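Local coordinates for protein AceL NrdHF-1-1 Intein (Metagenome, PDB 6ZGQ) that probably carries out protein splicing as a naturally split class 3 intein, excising itself and joining its flanking sequences, although this linked variant is splice-inactive, at residues Ile54-Tyr59 with His122-Glu127; Glu6-Gly11 with Gln68-Asn73; Thr50-Arg55 with Glu130-Ser135. All coordinates share one frame; numbering follows the deposited sequence.

Contact 1: Ile54-Tyr59 with His122-Glu127; sequences IRDEIY and HTKLDE
Ile-58 and Thr-123 pack on the close side of this contact, Ile-58 CG2 lying 3.8 Å from Thr-123 CB and also approaching Leu-125 CD2; Ile-58 is buried, though its side chain is seen in two conformations. The opposite face, with His-122, Glu-57 and Lys-124, is turned to solvent. There Tyr-59 and His-122 form an offset stack, centroids 4.0 Å apart and planes inclined by 16°, with Tyr-59 CE1 3.3 Å from His-122 CD2 and His-122 CB in CH-pi contact over the phenol. With CG anti to the backbone N (chi1 -174°), His-122 offers NE2 to Glu-57 OE1 at 2.9 Å; this oxygen lies close to the imidazole plane and is met on its anti side. Strands 57-63 and 119-125 run antiparallel in a sheet of the Hint (Hedgehog/intein) fold, where Ile-58 N to Thr-123 O is 3.0 Å and Thr-123 N to Ile-58 O 2.9 Å. Replacing Tyr-59 by an alanine would probably strip the stacking partner from His-122 and leave its ring freer to tilt about the Glu-57 bond. Leu-125 N reaches Asp-56 O at 2.8 Å from above the carbonyl plane, and the bent, exposed Lys-124 makes a weak salt bridge from NZ to Asp-56 OD2, 3.3 Å long.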
loop_
_atom_site.group_PDB
_atom_site.type_symbol
_atom_site.label_atom_id
_atom_site.label_comp_id
_atom_site.label_asym_id
_atom_site.label_seq_id
_atom_site.Cartn_x
_atom_site.Cartn_y
_atom_site.Cartn_z
ATOM N N ILE A 54 6.191 -14.123 -8.521
ATOM C CA ILE A 54 7.633 -13.848 -8.649
ATOM C C ILE A 54 7.844 -12.977 -9.894
ATOM O O ILE A 54 7.531 -13.434 -10.998
ATOM C CB ILE A 54 8.420 -15.181 -8.746
ATOM C CG1 ILE A 54 8.381 -15.908 -7.392
ATOM C CG2 ILE A 54 9.863 -14.950 -9.193
ATOM C CD1 ILE A 54 8.140 -17.394 -7.504
ATOM N N ARG A 55 8.315 -11.732 -9.706
ATOM C CA ARG A 55 8.568 -10.767 -10.806
ATOM C C ARG A 55 9.953 -10.141 -10.648
ATOM O O ARG A 55 10.598 -10.364 -9.617
ATOM C CB ARG A 55 7.518 -9.642 -10.830
ATOM C CG ARG A 55 6.084 -10.066 -10.542
ATOM C CD ARG A 55 5.615 -11.262 -11.353
ATOM N NE ARG A 55 5.053 -10.937 -12.653
ATOM C CZ ARG A 55 4.479 -11.830 -13.457
ATOM N NH1 ARG A 55 4.391 -13.108 -13.095
ATOM N NH2 ARG A 55 3.990 -11.449 -14.632
ATOM N N ASP A 56 10.376 -9.358 -11.647
ATOM C CA ASP A 56 11.698 -8.705 -11.666
ATOM C C ASP A 56 11.612 -7.220 -12.053
ATOM O O ASP A 56 12.590 -6.656 -12.546
ATOM C CB ASP A 56 12.667 -9.468 -12.597
ATOM C CG ASP A 56 12.298 -9.349 -14.065
ATOM O OD1 ASP A 56 11.214 -8.806 -14.365
ATOM O OD2 ASP A 56 13.099 -9.794 -14.908
ATOM N N GLU A 57 10.466 -6.580 -11.829
ATOM C CA GLU A 57 10.391 -5.115 -11.958
ATOM C C GLU A 57 9.487 -4.534 -10.869
ATOM O O GLU A 57 8.502 -5.176 -10.458
ATOM C CB GLU A 57 9.991 -4.670 -13.371
ATOM C CG GLU A 57 8.595 -5.059 -13.789
ATOM C CD GLU A 57 8.312 -4.682 -15.227
ATOM O OE1 GLU A 57 8.645 -3.545 -15.625
ATOM O OE2 GLU A 57 7.760 -5.529 -15.959
ATOM N N ILE A 58 9.860 -3.340 -10.401
ATOM C CA ILE A 58 9.300 -2.717 -9.194
ATOM C C ILE A 58 9.182 -1.210 -9.428
ATOM O O ILE A 58 10.021 -0.648 -10.157
ATOM C CB ILE A 58 10.204 -3.033 -7.970
ATOM C CG1 ILE A 58 9.443 -2.907 -6.651
ATOM C CG2 ILE A 58 11.467 -2.177 -7.970
ATOM C CD1 ILE A 58 10.126 -3.631 -5.520
ATOM N N TYR A 59 8.128 -0.612 -8.853
ATOM C CA TYR A 59 7.929 0.848 -8.722
ATOM C C TYR A 59 8.096 1.212 -7.246
ATOM O O TYR A 59 7.303 0.744 -6.407
ATOM C CB TYR A 59 6.535 1.272 -9.202
ATOM C CG TYR A 59 6.476 1.398 -10.695
ATOM C CD1 TYR A 59 6.308 0.276 -11.494
ATOM C CD2 TYR A 59 6.639 2.632 -11.313
ATOM C CE1 TYR A 59 6.268 0.380 -12.872
ATOM C CE2 TYR A 59 6.609 2.743 -12.693
ATOM C CZ TYR A 59 6.431 1.613 -13.466
ATOM O OH TYR A 59 6.397 1.729 -14.830
ATOM N N HIS A 122 11.297 3.348 -11.308
ATOM C CA HIS A 122 10.942 2.083 -11.982
ATOM C C HIS A 122 12.256 1.339 -12.235
ATOM O O HIS A 122 13.094 1.852 -12.970
ATOM C CB HIS A 122 10.202 2.360 -13.302
ATOM C CG HIS A 122 9.688 1.134 -13.987
ATOM N ND1 HIS A 122 9.305 1.133 -15.308
ATOM C CD2 HIS A 122 9.503 -0.131 -13.540
ATOM C CE1 HIS A 122 8.893 -0.076 -15.645
ATOM N NE2 HIS A 122 9.002 -0.862 -14.589
ATOM N N THR A 123 12.425 0.180 -11.589
ATOM C CA THR A 123 13.665 -0.606 -11.595
ATOM C C THR A 123 13.406 -1.987 -12.188
ATOM O O THR A 123 12.374 -2.595 -11.884
ATOM C CB THR A 123 14.223 -0.726 -10.152
ATOM O OG1 THR A 123 14.458 0.593 -9.652
ATOM C CG2 THR A 123 15.528 -1.532 -10.077
ATOM N N LYS A 124 14.324 -2.436 -13.060
ATOM C CA LYS A 124 14.516 -3.854 -13.399
ATOM C C LYS A 124 15.420 -4.442 -12.311
ATOM O O LYS A 124 16.541 -3.959 -12.140
ATOM C CB LYS A 124 15.197 -3.999 -14.777
ATOM C CG LYS A 124 15.232 -5.414 -15.364
ATOM C CD LYS A 124 13.841 -6.022 -15.516
ATOM C CE LYS A 124 13.631 -6.655 -16.880
ATOM N NZ LYS A 124 14.552 -7.804 -17.111
ATOM N N LEU A 125 14.910 -5.427 -11.562
ATOM C CA LEU A 125 15.659 -6.129 -10.510
ATOM C C LEU A 125 16.674 -7.065 -11.172
ATOM O O LEU A 125 16.397 -7.591 -12.259
ATOM C CB LEU A 125 14.693 -6.908 -9.603
ATOM C CG LEU A 125 13.757 -6.028 -8.761
ATOM C CD1 LEU A 125 12.693 -6.859 -8.056
ATOM C CD2 LEU A 125 14.547 -5.208 -7.757
ATOM N N ASP A 126 17.842 -7.222 -10.534
ATOM C CA ASP A 126 18.935 -8.064 -11.042
ATOM C C ASP A 126 18.477 -9.530 -11.130
ATOM O O ASP A 126 18.866 -10.229 -12.070
ATOM C CB ASP A 126 20.204 -7.922 -10.177
ATOM C CG ASP A 126 20.916 -6.584 -10.373
ATOM O OD1 ASP A 126 20.655 -5.892 -11.382
ATOM O OD2 ASP A 126 21.745 -6.231 -9.513
ATOM N N GLU A 127 17.650 -9.966 -10.172
ATOM C CA GLU A 127 17.089 -11.332 -10.141
ATOM C C GLU A 127 15.617 -11.296 -9.704
ATOM O O GLU A 127 15.203 -10.389 -8.977
ATOM C CB GLU A 127 17.909 -12.235 -9.199
ATOM C CG GLU A 127 19.332 -12.536 -9.681
ATOM C CD GLU A 127 19.417 -13.379 -10.957
ATOM O OE1 GLU A 127 20.337 -13.130 -11.771
ATOM O OE2 GLU A 127 18.582 -14.293 -11.157
#

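Contact 2: Glu6-Gly11 with Gln68-Asn73; sequences EALLVG and QKVSPN
Glu-6 CG lies only 2.9 Å from Asn-73 O, and Glu-6 OE2 approaches the same oxygen without a hydrogen bond, both being acceptors. Glu-6 O takes a hydrogen bond from His-74 ND1, while the polar end of Asn-73 is engaged elsewhere, ND2 by Asp-5 and OD1 by Lys-90. Next comes Ala-7, whose carbonyl oxygen is held by Ser-71 N through a bond 2.8 Å long and fairly straight at 166°. Ser-71 OG adds a less certain second bond to Ala-7 O, 3.1 Å long and from well above the carbonyl plane, because this side chain is seen in two conformations. Leu-8 forms a single backbone bridge with Val-70, and Leu-8 CD2 is pressed to 3.5 Å from Val-70 CG1, a tight approach of two buried methyl groups. The second segment runs from the end of strand 66-70 into a Ser-Pro-Asn sequence followed by His-74, consistent with block B of inteins in the Hint fold. At Leu-9 the backbone N meets Lys-69 O at 3.0 Å in an almost perfectly straight bond (179°). A first torsion of -176° sets Leu-9 CG anti to the backbone N, and CD2 then lies 3.9 Å from Lys-69 CD. Beyond this aliphatic crossing, Lys-69 NZ leads away to salt bridges with Glu-146 and Asp-67.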
loop_
_atom_site.group_PDB
_atom_site.type_symbol
_atom_site.label_atom_id
_atom_site.label_comp_id
_atom_site.label_asym_id
_atom_site.label_seq_id
_atom_site.Cartn_x
_atom_site.Cartn_y
_atom_site.Cartn_z
ATOM N N GLU A 6 -0.211 -7.286 -9.300
ATOM C CA GLU A 6 -0.813 -6.178 -8.525
ATOM C C GLU A 6 -0.320 -6.238 -7.057
ATOM O O GLU A 6 -1.072 -5.914 -6.126
ATOM C CB GLU A 6 -2.347 -6.285 -8.602
ATOM C CG GLU A 6 -3.098 -4.981 -8.382
ATOM C CD GLU A 6 -4.495 -4.994 -8.976
ATOM O OE1 GLU A 6 -5.368 -5.692 -8.418
ATOM O OE2 GLU A 6 -4.723 -4.309 -10.002
ATOM N N ALA A 7 0.954 -6.604 -6.885
ATOM C CA ALA A 7 1.516 -7.129 -5.631
ATOM C C ALA A 7 2.526 -6.165 -4.992
ATOM O O ALA A 7 2.946 -5.201 -5.647
ATOM C CB ALA A 7 2.166 -8.471 -5.933
ATOM N N LEU A 8 2.883 -6.434 -3.728
ATOM C CA LEU A 8 3.860 -5.652 -2.941
ATOM C C LEU A 8 5.115 -6.494 -2.713
ATOM O O LEU A 8 4.977 -7.704 -2.497
ATOM C CB LEU A 8 3.255 -5.283 -1.580
ATOM C CG LEU A 8 1.951 -4.494 -1.641
ATOM C CD1 LEU A 8 1.220 -4.545 -0.310
ATOM C CD2 LEU A 8 2.226 -3.055 -2.041
ATOM N N LEU A 9 6.296 -5.856 -2.729
ATOM C CA LEU A 9 7.595 -6.537 -2.551
ATOM C C LEU A 9 7.570 -7.351 -1.264
ATOM O O LEU A 9 7.030 -6.870 -0.257
ATOM C CB LEU A 9 8.742 -5.521 -2.488
ATOM C CG LEU A 9 10.145 -6.124 -2.405
ATOM C CD1 LEU A 9 10.436 -6.943 -3.650
ATOM C CD2 LEU A 9 11.190 -5.039 -2.223
ATOM N N VAL A 10 8.139 -8.563 -1.297
ATOM C CA VAL A 10 8.252 -9.424 -0.103
ATOM C C VAL A 10 8.875 -8.601 1.033
ATOM O O VAL A 10 9.726 -7.730 0.769
ATOM C CB VAL A 10 9.068 -10.721 -0.379
ATOM C CG1 VAL A 10 10.505 -10.419 -0.791
ATOM C CG2 VAL A 10 9.039 -11.660 0.821
ATOM N N GLY A 11 8.403 -8.839 2.262
ATOM C CA GLY A 11 8.944 -8.199 3.455
ATOM C C GLY A 11 8.300 -6.865 3.767
ATOM O O GLY A 11 8.590 -6.289 4.814
ATOM N N GLN A 68 6.636 2.963 -0.558
ATOM C CA GLN A 68 5.993 1.733 -1.052
ATOM C C GLN A 68 6.826 1.171 -2.219
ATOM O O GLN A 68 7.316 1.943 -3.057
ATOM C CB GLN A 68 4.538 2.008 -1.459
ATOM C CG GLN A 68 3.682 2.445 -0.275
ATOM C CD GLN A 68 2.198 2.487 -0.558
ATOM O OE1 GLN A 68 1.736 2.174 -1.659
ATOM N NE2 GLN A 68 1.433 2.880 0.453
ATOM N N LYS A 69 7.019 -0.153 -2.208
ATOM C CA LYS A 69 7.721 -0.904 -3.252
ATOM C C LYS A 69 6.700 -1.909 -3.807
ATOM O O LYS A 69 6.321 -2.860 -3.111
ATOM C CB LYS A 69 8.977 -1.570 -2.663
ATOM C CG LYS A 69 9.988 -0.562 -2.114
ATOM C CD LYS A 69 11.249 -1.216 -1.569
ATOM C CE LYS A 69 12.119 -0.227 -0.807
ATOM N NZ LYS A 69 11.672 -0.066 0.605
ATOM N N VAL A 70 6.226 -1.650 -5.027
ATOM C CA VAL A 70 5.040 -2.306 -5.583
ATOM C C VAL A 70 5.309 -2.800 -7.019
ATOM O O VAL A 70 6.254 -2.323 -7.670
ATOM C CB VAL A 70 3.835 -1.328 -5.521
ATOM C CG1 VAL A 70 3.718 -0.703 -4.132
ATOM C CG2 VAL A 70 3.947 -0.226 -6.569
ATOM N N SER A 71 4.495 -3.757 -7.480
ATOM C CA SER A 71 4.525 -4.244 -8.870
ATOM C C SER A 71 3.951 -3.175 -9.808
ATOM O O SER A 71 3.222 -2.295 -9.362
ATOM C CB SER A 71 3.728 -5.544 -8.996
ATOM O OG SER A 71 4.230 -6.525 -8.107
ATOM N N PRO A 72 4.277 -3.237 -11.113
ATOM C CA PRO A 72 3.751 -2.265 -12.082
ATOM C C PRO A 72 2.228 -2.024 -12.040
ATOM O O PRO A 72 1.812 -0.871 -12.172
ATOM C CB PRO A 72 4.155 -2.864 -13.431
ATOM C CG PRO A 72 5.402 -3.630 -13.129
ATOM C CD PRO A 72 5.196 -4.198 -11.751
ATOM N N ASN A 73 1.440 -3.089 -11.834
ATOM C CA ASN A 73 -0.038 -3.032 -11.884
ATOM C C ASN A 73 -0.665 -3.012 -10.492
ATOM O O ASN A 73 -1.875 -3.218 -10.378
ATOM C CB ASN A 73 -0.631 -4.203 -12.686
ATOM C CG ASN A 73 -0.156 -4.224 -14.121
ATOM O OD1 ASN A 73 -0.102 -3.188 -14.781
ATOM N ND2 ASN A 73 0.192 -5.398 -14.611
#

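Contact 3: Thr50-Arg55 with Glu130-Ser135; sequences TQKVIR and EFHALS
Val-53 CG1 sits between its backbone N and carbonyl carbon (chi1 82°), which brings it to 3.8 Å from Phe-131 CB, while the first torsion of Phe-131 (-63°) swings the phenyl ring to Arg-55. Val-53 and Phe-131 are a hydrogen-bonded pair in the antiparallel pairing of strands 49-55 and 128-135, part of the all-beta Hint fold of inteins. The bond from Phe-131 N to Val-53 O is short at 2.7 Å, its return from Val-53 N to Phe-131 O 2.9 Å. Further out, the phenyl ring receives the Arg-55 carbonyl at its edge, with Arg-55 O near the ring plane and 3.6 Å from Phe-131 CE1. Arg-55 CB lies above the plane, beside the CE1-CD1 rim, while the guanidinium leads away, its plane nearly perpendicular to the ring. Two residues along, Gln-51 and Ala-133 repeat the hydrogen-bonded pairing, and Gln-51 CG lies 3.4 Å from Ala-133 CB. This alanine probably occupies the site of the cysteine replaced to inactivate splicing. At the next pair, Thr-50 CG2 meets Leu-134 CD2 at 3.7 Å. On that same face, Lys-52 runs alongside the His-132 imidazole, whose two nitrogens are both engaged in its plane. His-132 NE2 donates to Glu-130 OE1 at 2.9 Å, and a water that donates to Gln-51 O lies 2.7 Å from His-132 ND1.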
loop_
_atom_site.group_PDB
_atom_site.type_symbol
_atom_site.label_atom_id
_atom_site.label_comp_id
_atom_site.label_asym_id
_atom_site.label_seq_id
_atom_site.Cartn_x
_atom_site.Cartn_y
_atom_site.Cartn_z
ATOM N N THR A 50 -4.956 -14.163 -0.440
ATOM C CA THR A 50 -3.528 -13.807 -0.464
ATOM C C THR A 50 -2.951 -14.373 -1.773
ATOM O O THR A 50 -3.442 -15.409 -2.237
ATOM C CB THR A 50 -2.771 -14.412 0.731
ATOM O OG1 THR A 50 -2.797 -15.835 0.617
ATOM C CG2 THR A 50 -3.399 -14.003 2.058
ATOM N N GLN A 51 -1.976 -13.673 -2.365
ATOM C CA GLN A 51 -1.374 -14.050 -3.655
ATOM C C GLN A 51 0.152 -14.022 -3.502
ATOM O O GLN A 51 0.682 -13.141 -2.805
ATOM C CB GLN A 51 -1.842 -13.116 -4.793
ATOM C CG GLN A 51 -0.785 -12.123 -5.283
ATOM C CD GLN A 51 -1.121 -11.427 -6.594
ATOM O OE1 GLN A 51 -0.218 -10.981 -7.305
ATOM N NE2 GLN A 51 -2.404 -11.325 -6.923
ATOM N N LYS A 52 0.823 -14.991 -4.131
ATOM C CA LYS A 52 2.283 -15.070 -4.214
ATOM C C LYS A 52 2.650 -15.104 -5.705
ATOM O O LYS A 52 2.147 -15.966 -6.439
ATOM C CB LYS A 52 2.782 -16.334 -3.496
ATOM C CG LYS A 52 4.289 -16.409 -3.271
ATOM C CD LYS A 52 4.766 -17.830 -3.016
ATOM C CE LYS A 52 4.068 -18.478 -1.832
ATOM N NZ LYS A 52 4.311 -19.943 -1.816
ATOM N N VAL A 53 3.469 -14.144 -6.142
ATOM C CA VAL A 53 3.945 -14.054 -7.535
ATOM C C VAL A 53 5.439 -13.710 -7.495
ATOM O O VAL A 53 5.878 -13.090 -6.523
ATOM C CB VAL A 53 3.129 -13.002 -8.336
ATOM C CG1 VAL A 53 3.637 -11.587 -8.086
ATOM C CG2 VAL A 53 3.113 -13.321 -9.828
ATOM N N ILE A 54 6.191 -14.123 -8.521
ATOM C CA ILE A 54 7.633 -13.848 -8.649
ATOM C C ILE A 54 7.844 -12.977 -9.894
ATOM O O ILE A 54 7.531 -13.434 -10.998
ATOM C CB ILE A 54 8.420 -15.181 -8.746
ATOM C CG1 ILE A 54 8.381 -15.908 -7.392
ATOM C CG2 ILE A 54 9.863 -14.950 -9.193
ATOM C CD1 ILE A 54 8.140 -17.394 -7.504
ATOM N N ARG A 55 8.315 -11.732 -9.706
ATOM C CA ARG A 55 8.568 -10.767 -10.806
ATOM C C ARG A 55 9.953 -10.141 -10.648
ATOM O O ARG A 55 10.598 -10.364 -9.617
ATOM C CB ARG A 55 7.518 -9.642 -10.830
ATOM C CG ARG A 55 6.084 -10.066 -10.542
ATOM C CD ARG A 55 5.615 -11.262 -11.353
ATOM N NE ARG A 55 5.053 -10.937 -12.653
ATOM C CZ ARG A 55 4.479 -11.830 -13.457
ATOM N NH1 ARG A 55 4.391 -13.108 -13.095
ATOM N NH2 ARG A 55 3.990 -11.449 -14.632
ATOM N N GLU A 130 9.944 -12.547 -4.819
ATOM C CA GLU A 130 8.512 -12.754 -4.548
ATOM C C GLU A 130 7.860 -11.413 -4.233
ATOM O O GLU A 130 8.482 -10.577 -3.563
ATOM C CB GLU A 130 8.239 -13.788 -3.432
ATOM C CG GLU A 130 9.393 -14.105 -2.499
ATOM C CD GLU A 130 9.055 -15.233 -1.550
ATOM O OE1 GLU A 130 8.150 -15.052 -0.710
ATOM O OE2 GLU A 130 9.693 -16.303 -1.647
ATOM N N PHE A 131 6.663 -11.203 -4.798
ATOM C CA PHE A 131 5.721 -10.129 -4.422
ATOM C C PHE A 131 4.437 -10.801 -3.898
ATOM O O PHE A 131 4.052 -11.877 -4.388
ATOM C CB PHE A 131 5.354 -9.219 -5.610
ATOM C CG PHE A 131 6.502 -8.445 -6.210
ATOM C CD1 PHE A 131 7.490 -9.086 -6.934
ATOM C CD2 PHE A 131 6.561 -7.061 -6.100
ATOM C CE1 PHE A 131 8.535 -8.377 -7.498
ATOM C CE2 PHE A 131 7.604 -6.348 -6.674
ATOM C CZ PHE A 131 8.591 -7.008 -7.374
ATOM N N HIS A 132 3.795 -10.166 -2.917
ATOM C CA HIS A 132 2.595 -10.683 -2.264
ATOM C C HIS A 132 1.483 -9.614 -2.343
ATOM O O HIS A 132 1.794 -8.413 -2.460
ATOM C CB HIS A 132 2.922 -11.069 -0.813
ATOM C CG HIS A 132 3.937 -12.159 -0.693
ATOM N ND1 HIS A 132 3.587 -13.478 -0.515
ATOM C CD2 HIS A 132 5.290 -12.127 -0.719
ATOM C CE1 HIS A 132 4.680 -14.218 -0.449
ATOM N NE2 HIS A 132 5.729 -13.422 -0.572
ATOM N N ALA A 133 0.225 -10.070 -2.330
ATOM C CA ALA A 133 -0.977 -9.216 -2.394
ATOM C C ALA A 133 -2.082 -9.769 -1.493
ATOM O O ALA A 133 -2.132 -10.978 -1.282
ATOM C CB ALA A 133 -1.487 -9.119 -3.827
ATOM N N LEU A 134 -2.938 -8.879 -0.974
ATOM C CA LEU A 134 -4.144 -9.223 -0.199
ATOM C C LEU A 134 -5.380 -8.592 -0.847
ATOM O O LEU A 134 -5.267 -7.523 -1.450
ATOM C CB LEU A 134 -4.032 -8.675 1.230
ATOM C CG LEU A 134 -2.730 -8.939 1.978
ATOM C CD1 LEU A 134 -2.765 -8.251 3.338
ATOM C CD2 LEU A 134 -2.501 -10.430 2.130
ATOM N N SER A 135 -6.528 -9.263 -0.722
ATOM C CA SER A 135 -7.848 -8.677 -0.982
ATOM C C SER A 135 -8.538 -8.453 0.366
ATOM O O SER A 135 -8.558 -9.369 1.197
ATOM C CB SER A 135 -8.675 -9.593 -1.883
ATOM O OG SER A 135 -7.957 -9.871 -3.080
HETATM O O HOH W 1 1.109 -14.396 -0.096
#

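Contact 2 reaches the sheet of contact 3 through strand 8-9, their centres about 8 Å apart: this strand lines the other edge of strand 128-135, with probable hydrogen bonds from Leu-8 N to His-132 O (2.6 Å) and Val-10 N to Glu-130 O (3.1 Å). Contacts 1 and 2, centres about 10 Å apart, are joined through neighbouring strands 57-63 and 66-70, where Tyr-59 N lies 2.8 Å from Val-70 O. Between contacts 1 and 3, whose centres are about 14 Å apart, the chain turns at Asp-56, and Phe-131 packs against Ile-58 and Leu-125 as well as Ala-7 and Ser-71. The likely splicing site lies near contacts 2 and 3: His-74 follows segment 68-73 directly, and Ala-133, the probable site of the replaced cysteine, lies in contact 3.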